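Local coordinates for protein immunoreactive 84kD antigen PG93 (Porphyromonas gingivalis, PDB 5M11) that serves as an essential bacterial surface component of the type-IX secretion system and binds zinc and calcium ions, at residues H514-I528 with V561-P573. Sequence-based numbering, arbitrary orientation.
Sequences HLYVEQFVNRLGAAI and VLSSTSTPIAVRP. With ZN (zinc ion), chain G.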
ATOM      1  N   HIS A 514     -10.727  28.162 -25.833  1.00 68.71           N
ATOM      2  CA  HIS A 514      -9.822  27.062 -25.458  1.00 66.23           C
ATOM      3  C   HIS A 514      -8.391  27.378 -25.820  1.00 69.81           C
ATOM      4  O   HIS A 514      -8.113  28.090 -26.790  1.00 71.67           O
ATOM      5  CB  HIS A 514     -10.239  25.705 -26.082  1.00 66.84           C
ATOM      6  CG  HIS A 514      -9.741  25.458 -27.480  1.00 72.71           C
ATOM      7  ND1 HIS A 514     -10.453  25.884 -28.588  1.00 76.09           N
ATOM      8  CD2 HIS A 514      -8.616  24.823 -27.898  1.00 75.58           C
ATOM      9  CE1 HIS A 514      -9.737  25.506 -29.635  1.00 77.97           C
ATOM     10  NE2 HIS A 514      -8.621  24.867 -29.268  1.00 77.92           N
ATOM     11  N   LEU A 515      -7.481  26.800 -25.066  1.00 65.08           N
ATOM     12  CA  LEU A 515      -6.069  26.954 -25.330  1.00 66.42           C
ATOM     13  C   LEU A 515      -5.363  25.671 -25.029  1.00 69.70           C
ATOM     14  O   LEU A 515      -5.311  25.234 -23.871  1.00 66.73           O
ATOM     15  CB  LEU A 515      -5.440  28.126 -24.537  1.00 66.40           C
ATOM     16  CG  LEU A 515      -3.955  28.425 -24.835  1.00 71.42           C
ATOM     17  CD1 LEU A 515      -3.796  29.144 -26.173  1.00 74.91           C
ATOM     18  CD2 LEU A 515      -3.320  29.198 -23.710  1.00 67.96           C
ATOM     19  N   TYR A 516      -4.814  25.071 -26.079  1.00 69.72           N
ATOM     20  CA  TYR A 516      -3.996  23.877 -25.949  1.00 70.50           C
ATOM     21  C   TYR A 516      -2.498  24.323 -25.777  1.00 76.97           C
ATOM     22  O   TYR A 516      -1.908  24.963 -26.672  1.00 79.24           O
ATOM     23  CB  TYR A 516      -4.214  22.914 -27.133  1.00 73.32           C
ATOM     24  CG  TYR A 516      -3.286  21.717 -27.133  1.00 76.19           C
ATOM     25  CD1 TYR A 516      -3.119  20.936 -25.988  1.00 76.57           C
ATOM     26  CD2 TYR A 516      -2.593  21.348 -28.281  1.00 79.83           C
ATOM     27  CE1 TYR A 516      -2.256  19.844 -25.979  1.00 78.79           C
ATOM     28  CE2 TYR A 516      -1.742  20.246 -28.287  1.00 82.03           C
ATOM     29  CZ  TYR A 516      -1.574  19.502 -27.134  1.00 89.42           C
ATOM     30  OH  TYR A 516      -0.736  18.422 -27.135  1.00 95.04           O
ATOM     31  N   VAL A 517      -1.932  24.031 -24.580  1.00 71.36           N
ATOM     32  CA  VAL A 517      -0.559  24.374 -24.216  1.00 72.16           C
ATOM     33  C   VAL A 517       0.257  23.053 -24.106  1.00 77.43           C
ATOM     34  O   VAL A 517       0.339  22.425 -23.048  1.00 75.07           O
ATOM     35  CB  VAL A 517      -0.454  25.332 -22.979  1.00 73.63           C
ATOM     36  CG1 VAL A 517      -1.277  24.857 -21.803  1.00 70.32           C
ATOM     37  CG2 VAL A 517       0.982  25.610 -22.566  1.00 74.93           C
ATOM     38  N   GLU A 518       0.821  22.638 -25.271  1.00 77.03           N
ATOM     39  CA  GLU A 518       1.670  21.467 -25.493  1.00 77.89           C
ATOM     40  C   GLU A 518       2.907  21.538 -24.592  1.00 81.51           C
ATOM     41  O   GLU A 518       3.344  20.509 -24.073  1.00 81.72           O
ATOM     42  CB  GLU A 518       2.068  21.391 -26.974  1.00 82.82           C
ATOM     43  CG  GLU A 518       2.752  20.095 -27.382  1.00 97.52           C
ATOM     44  CD  GLU A 518       3.768  20.198 -28.508  1.00125.86           C
ATOM     45  OE1 GLU A 518       4.583  19.258 -28.653  1.00117.14           O
ATOM     46  OE2 GLU A 518       3.753  21.210 -29.246  1.00121.32           O
ATOM     47  N   GLN A 519       3.451  22.760 -24.395  1.00 77.83           N
ATOM     48  CA  GLN A 519       4.598  23.038 -23.522  1.00 78.00           C
ATOM     49  C   GLN A 519       4.490  24.446 -22.928  1.00 81.78           C
ATOM     50  O   GLN A 519       4.204  25.418 -23.644  1.00 82.38           O
ATOM     51  CB  GLN A 519       5.942  22.853 -24.261  1.00 82.75           C
ATOM     52  CG  GLN A 519       7.193  22.912 -23.364  1.00 85.07           C
ATOM     53  CD  GLN A 519       7.440  21.699 -22.486  1.00104.79           C
ATOM     54  OE1 GLN A 519       8.115  21.792 -21.457  1.00100.25           O
ATOM     55  NE2 GLN A 519       6.941  20.524 -22.870  1.00 95.92           N
ATOM     56  N   PHE A 520       4.713  24.532 -21.605  1.00 77.01           N
ATOM     57  CA  PHE A 520       4.700  25.767 -20.816  1.00 76.25           C
ATOM     58  C   PHE A 520       6.054  26.485 -20.908  1.00 81.29           C
ATOM     59  O   PHE A 520       7.058  25.869 -21.272  1.00 82.72           O
ATOM     60  CB  PHE A 520       4.359  25.471 -19.336  1.00 75.23           C
ATOM     61  CG  PHE A 520       2.891  25.276 -19.037  1.00 73.41           C
ATOM     62  CD1 PHE A 520       2.095  26.348 -18.655  1.00 75.61           C
ATOM     63  CD2 PHE A 520       2.309  24.020 -19.121  1.00 73.30           C
ATOM     64  CE1 PHE A 520       0.740  26.164 -18.372  1.00 73.57           C
ATOM     65  CE2 PHE A 520       0.956  23.837 -18.835  1.00 73.22           C
ATOM     66  CZ  PHE A 520       0.185  24.907 -18.453  1.00 70.45           C
ATOM     67  N   VAL A 521       6.067  27.781 -20.560  1.00 77.39           N
ATOM     68  CA  VAL A 521       7.253  28.628 -20.595  1.00 80.74           C
ATOM     69  C   VAL A 521       7.501  29.316 -19.250  1.00 84.89           C
ATOM     70  O   VAL A 521       6.583  29.439 -18.440  1.00 81.84           O
ATOM     71  CB  VAL A 521       7.182  29.690 -21.731  1.00 87.30           C
ATOM     72  CG1 VAL A 521       7.267  29.040 -23.109  1.00 88.82           C
ATOM     73  CG2 VAL A 521       5.941  30.581 -21.608  1.00 85.28           C
ATOM     74  N   ASN A 522       8.737  29.790 -19.033  1.00 84.45           N
ATOM     75  CA  ASN A 522       9.089  30.581 -17.857  1.00 84.72           C
ATOM     76  C   ASN A 522       8.928  32.086 -18.217  1.00 93.92           C
ATOM     77  O   ASN A 522       8.464  32.408 -19.322  1.00 94.31           O
ATOM     78  CB  ASN A 522      10.511  30.252 -17.387  1.00 83.22           C
ATOM     79  CG  ASN A 522      11.636  30.743 -18.277  1.00 95.81           C
ATOM     80  OD1 ASN A 522      11.516  30.837 -19.506  1.00100.28           O
ATOM     81  ND2 ASN A 522      12.777  31.047 -17.672  1.00 77.38           N
ATOM     82  N   ARG A 523       9.330  32.998 -17.299  1.00 93.16           N
ATOM     83  CA  ARG A 523       9.259  34.457 -17.489  1.00 95.31           C
ATOM     84  C   ARG A 523      10.068  34.902 -18.689  1.00101.87           C
ATOM     85  O   ARG A 523       9.695  35.873 -19.343  1.00103.03           O
ATOM     86  CB  ARG A 523       9.752  35.222 -16.235  1.00 98.62           C
ATOM     87  CG  ARG A 523       8.915  35.011 -14.953  1.00112.68           C
ATOM     88  CD  ARG A 523       7.599  35.796 -14.888  1.00123.45           C
ATOM     89  NE  ARG A 523       7.784  37.235 -14.664  1.00130.31           N
ATOM     90  CZ  ARG A 523       6.805  38.076 -14.337  1.00138.51           C
ATOM     91  NH1 ARG A 523       5.564  37.635 -14.179  1.00121.86           N
ATOM     92  NH2 ARG A 523       7.063  39.364 -14.158  1.00124.78           N
ATOM     93  N   LEU A 524      11.161  34.180 -18.990  1.00 99.74           N
ATOM     94  CA  LEU A 524      12.069  34.510 -20.090  1.00103.89           C
ATOM     95  C   LEU A 524      11.672  33.886 -21.428  1.00106.88           C
ATOM     96  O   LEU A 524      12.399  34.047 -22.410  1.00109.83           O
ATOM     97  CB  LEU A 524      13.500  34.114 -19.729  1.00106.75           C
ATOM     98  CG  LEU A 524      14.012  34.707 -18.434  1.00112.21           C
ATOM     99  CD1 LEU A 524      15.257  34.005 -17.988  1.00114.35           C
ATOM    100  CD2 LEU A 524      14.180  36.230 -18.541  1.00116.75           C
ATOM    101  N   GLY A 525      10.523  33.222 -21.461  1.00 99.72           N
ATOM    102  CA  GLY A 525       9.962  32.632 -22.671  1.00 99.37           C
ATOM    103  C   GLY A 525      10.580  31.343 -23.174  1.00103.84           C
ATOM    104  O   GLY A 525      10.455  31.014 -24.359  1.00104.90           O
ATOM    105  N   ALA A 526      11.235  30.604 -22.285  1.00 99.12           N
ATOM    106  CA  ALA A 526      11.825  29.319 -22.620  1.00 99.94           C
ATOM    107  C   ALA A 526      10.915  28.202 -22.148  1.00100.47           C
ATOM    108  O   ALA A 526      10.146  28.402 -21.204  1.00 96.74           O
ATOM    109  CB  ALA A 526      13.192  29.192 -21.969  1.00103.30           C
ATOM    110  N   ALA A 527      11.023  27.017 -22.765  1.00 97.70           N
ATOM    111  CA  ALA A 527      10.255  25.839 -22.368  1.00 94.17           C
ATOM    112  C   ALA A 527      10.658  25.370 -20.958  1.00 97.29           C
ATOM    113  O   ALA A 527      11.843  25.446 -20.599  1.00100.12           O
ATOM    114  CB  ALA A 527      10.478  24.718 -23.370  1.00 96.56           C
ATOM    115  N   ILE A 528       9.680  24.900 -20.157  1.00 89.32           N
ATOM    116  CA  ILE A 528       9.959  24.370 -18.813  1.00 86.95           C
ATOM    117  C   ILE A 528      10.825  23.095 -18.972  1.00 94.20           C
ATOM    118  O   ILE A 528      11.881  22.980 -18.334  1.00 96.34           O
ATOM    119  CB  ILE A 528       8.670  24.139 -17.969  1.00 84.53           C
ATOM    120  CG1 ILE A 528       7.928  25.467 -17.678  1.00 82.98           C
ATOM    121  CG2 ILE A 528       8.968  23.379 -16.673  1.00 82.89           C
ATOM    122  CD1 ILE A 528       8.714  26.575 -16.857  1.00 87.78           C
ATOM    123  N   VAL A 561      -5.949  32.759 -18.071  1.00 68.96           N
ATOM    124  CA  VAL A 561      -5.151  32.156 -19.144  1.00 68.42           C
ATOM    125  C   VAL A 561      -5.882  32.202 -20.468  1.00 70.81           C
ATOM    126  O   VAL A 561      -5.256  32.589 -21.452  1.00 72.30           O
ATOM    127  CB  VAL A 561      -4.596  30.732 -18.864  1.00 71.22           C
ATOM    128  CG1 VAL A 561      -3.545  30.751 -17.754  1.00 70.71           C
ATOM    129  CG2 VAL A 561      -5.703  29.719 -18.562  1.00 69.25           C
ATOM    130  N   LEU A 562      -7.200  31.879 -20.497  1.00 65.46           N
ATOM    131  CA  LEU A 562      -7.988  31.890 -21.743  1.00 65.81           C
ATOM    132  C   LEU A 562      -8.182  33.310 -22.315  1.00 71.49           C
ATOM    133  O   LEU A 562      -8.386  33.452 -23.523  1.00 72.14           O
ATOM    134  CB  LEU A 562      -9.365  31.224 -21.573  1.00 63.85           C
ATOM    135  CG  LEU A 562      -9.429  29.712 -21.411  1.00 66.74           C
ATOM    136  CD1 LEU A 562     -10.870  29.256 -21.349  1.00 66.01           C
ATOM    137  CD2 LEU A 562      -8.690  28.978 -22.519  1.00 69.74           C
ATOM    138  N   SER A 563      -8.117  34.335 -21.442  1.00 68.50           N
ATOM    139  CA  SER A 563      -8.295  35.742 -21.767  1.00 70.93           C
ATOM    140  C   SER A 563      -6.976  36.457 -22.079  1.00 78.38           C
ATOM    141  O   SER A 563      -7.018  37.505 -22.718  1.00 80.71           O
ATOM    142  CB  SER A 563      -8.988  36.449 -20.610  1.00 75.05           C
ATOM    143  OG  SER A 563      -9.564  37.669 -21.050  1.00 91.20           O
ATOM    144  N   SER A 564      -5.821  35.906 -21.646  1.00 76.10           N
ATOM    145  CA  SER A 564      -4.503  36.521 -21.847  1.00 79.88           C
ATOM    146  C   SER A 564      -4.013  36.455 -23.293  1.00 88.35           C
ATOM    147  O   SER A 564      -4.346  35.523 -24.033  1.00 87.53           O
ATOM    148  CB  SER A 564      -3.448  35.906 -20.928  1.00 84.42           C
ATOM    149  OG  SER A 564      -3.190  34.538 -21.199  1.00 98.28           O
ATOM    150  N   THR A 565      -3.193  37.466 -23.668  1.00 88.75           N
ATOM    151  CA  THR A 565      -2.572  37.643 -24.984  1.00 91.09           C
ATOM    152  C   THR A 565      -1.123  37.073 -25.032  1.00 95.96           C
ATOM    153  O   THR A 565      -0.291  37.612 -25.775  1.00 98.71           O
ATOM    154  CB  THR A 565      -2.585  39.128 -25.380  1.00 99.81           C
ATOM    155  OG1 THR A 565      -2.574  39.933 -24.207  1.00 95.31           O
ATOM    156  CG2 THR A 565      -3.776  39.495 -26.240  1.00102.65           C
ATOM    157  N   SER A 566      -0.837  35.966 -24.279  1.00 89.23           N
ATOM    158  CA  SER A 566       0.488  35.322 -24.249  1.00 90.02           C
ATOM    159  C   SER A 566       0.412  33.839 -23.780  1.00 91.82           C
ATOM    160  O   SER A 566      -0.623  33.421 -23.253  1.00 89.90           O
ATOM    161  CB  SER A 566       1.437  36.113 -23.349  1.00 95.20           C
ATOM    162  OG  SER A 566       2.770  35.642 -23.455  1.00107.23           O
ATOM    163  N   THR A 567       1.493  33.039 -23.993  1.00 88.47           N
ATOM    164  CA  THR A 567       1.530  31.628 -23.551  1.00 85.98           C
ATOM    165  C   THR A 567       1.713  31.632 -22.030  1.00 86.97           C
ATOM    166  O   THR A 567       2.606  32.332 -21.552  1.00 89.44           O
ATOM    167  CB  THR A 567       2.625  30.807 -24.284  1.00 97.58           C
ATOM    168  OG1 THR A 567       2.476  30.958 -25.699  1.00103.89           O
ATOM    169  CG2 THR A 567       2.611  29.308 -23.906  1.00 90.85           C
ATOM    170  N   PRO A 568       0.875  30.907 -21.253  1.00 78.53           N
ATOM    171  CA  PRO A 568       0.992  30.968 -19.784  1.00 75.98           C
ATOM    172  C   PRO A 568       2.396  30.727 -19.250  1.00 79.13           C
ATOM    173  O   PRO A 568       3.115  29.841 -19.728  1.00 80.12           O
ATOM    174  CB  PRO A 568       0.024  29.882 -19.284  1.00 74.74           C
ATOM    175  CG  PRO A 568      -0.406  29.112 -20.509  1.00 79.73           C
ATOM    176  CD  PRO A 568      -0.267  30.066 -21.657  1.00 78.18           C
ATOM    177  N   ILE A 569       2.781  31.564 -18.271  1.00 73.97           N
ATOM    178  CA  ILE A 569       4.063  31.511 -17.584  1.00 74.07           C
ATOM    179  C   ILE A 569       3.927  30.617 -16.336  1.00 75.69           C
ATOM    180  O   ILE A 569       3.043  30.823 -15.490  1.00 71.31           O
ATOM    181  CB  ILE A 569       4.601  32.927 -17.243  1.00 79.00           C
ATOM    182  CG1 ILE A 569       4.748  33.795 -18.514  1.00 81.83           C
ATOM    183  CG2 ILE A 569       5.926  32.847 -16.463  1.00 80.71           C
ATOM    184  CD1 ILE A 569       4.470  35.283 -18.328  1.00 86.46           C
ATOM    185  N   ALA A 570       4.819  29.600 -16.272  1.00 75.11           N
ATOM    186  CA  ALA A 570       5.014  28.626 -15.195  1.00 73.26           C
ATOM    187  C   ALA A 570       6.219  29.028 -14.388  1.00 79.55           C
ATOM    188  O   ALA A 570       7.248  29.392 -14.961  1.00 81.47           O
ATOM    189  CB  ALA A 570       5.215  27.236 -15.770  1.00 73.49           C
ATOM    190  N   VAL A 571       6.080  29.010 -13.063  1.00 76.87           N
ATOM    191  CA  VAL A 571       7.155  29.374 -12.136  1.00 79.45           C
ATOM    192  C   VAL A 571       7.699  28.106 -11.473  1.00 84.44           C
ATOM    193  O   VAL A 571       6.951  27.409 -10.765  1.00 81.38           O
ATOM    194  CB  VAL A 571       6.693  30.411 -11.068  1.00 83.04           C
ATOM    195  CG1 VAL A 571       7.813  30.728 -10.078  1.00 84.76           C
ATOM    196  CG2 VAL A 571       6.151  31.688 -11.707  1.00 84.02           C
ATOM    197  N   ARG A 572       8.998  27.810 -11.705  1.00 84.54           N
ATOM    198  CA  ARG A 572       9.682  26.683 -11.058  1.00 84.70           C
ATOM    199  C   ARG A 572      10.220  27.208  -9.727  1.00 91.71           C
ATOM    200  O   ARG A 572      10.993  28.175  -9.729  1.00 94.20           O
ATOM    201  CB  ARG A 572      10.783  26.066 -11.932  1.00 84.93           C
ATOM    202  CG  ARG A 572      10.253  25.259 -13.099  1.00 91.03           C
ATOM    203  CD  ARG A 572      11.374  24.561 -13.834  1.00102.24           C
ATOM    204  NE  ARG A 572      11.708  23.283 -13.205  1.00116.70           N
ATOM    205  CZ  ARG A 572      12.516  22.373 -13.739  1.00137.78           C
ATOM    206  NH1 ARG A 572      13.086  22.589 -14.919  1.00130.06           N
ATOM    207  NH2 ARG A 572      12.754  21.237 -13.101  1.00125.61           N
ATOM    208  N   PRO A 573       9.723  26.676  -8.582  1.00 87.36           N
ATOM    209  CA  PRO A 573      10.138  27.211  -7.278  1.00 88.55           C
ATOM    210  C   PRO A 573      11.641  27.115  -7.063  1.00 95.79           C
ATOM    211  O   PRO A 573      12.271  26.145  -7.487  1.00 96.24           O
ATOM    212  CB  PRO A 573       9.369  26.342  -6.275  1.00 87.68           C
ATOM    213  CG  PRO A 573       8.249  25.773  -7.032  1.00 89.40           C
ATOM    214  CD  PRO A 573       8.772  25.560  -8.412  1.00 86.25           C
TER
HETATM  215 ZN    ZN G 806      -6.694  24.439 -30.051  1.00113.53          ZN
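Phe520 and Pro568 meet at about a right angle: ring atom CE1 of Phe520 lies 3.8 Å from Pro568 CG, while Pro568 O sits at the ring edge, near its plane. Val517 CG2 rests over the centre of one face of the same ring, and Leu515 CD2 touches Pro568 CD at 3.8 Å. Ala570 CB touches both Phe520 CB and Ile528 CD1, the latter 3.7 Å away. Leu562 CD2 touches the backbone at Leu515 N. Farther out, with CG1 beside the backbone N (chi1 -58°), the CG2 branch of Ile569 is turned to Arg523 CD, 3.7 Å away. One backbone hydrogen bond joins the segments, Ala570 N to Val521 O at 2.8 Å and nearly straight (175°); it comes with a single beta bridge between Val521 and Ile569. The type I turn Asn522-Gly525 is braced by Ala526 N bonding to Asn522 OD1 at 2.8 Å. At the polar edge Arg572 slides past Ile528 to a salt bridge with Asp586, and His514 NE2 binds zinc together with Asp463. The contact joins successive four- and five-stranded antiparallel sheets, consistent with neighbouring propeller blades: strand 513-517 pairs with 497-501, and strand 570-575 with 551-555, whose Phe553 touches Ala570 and Ile528.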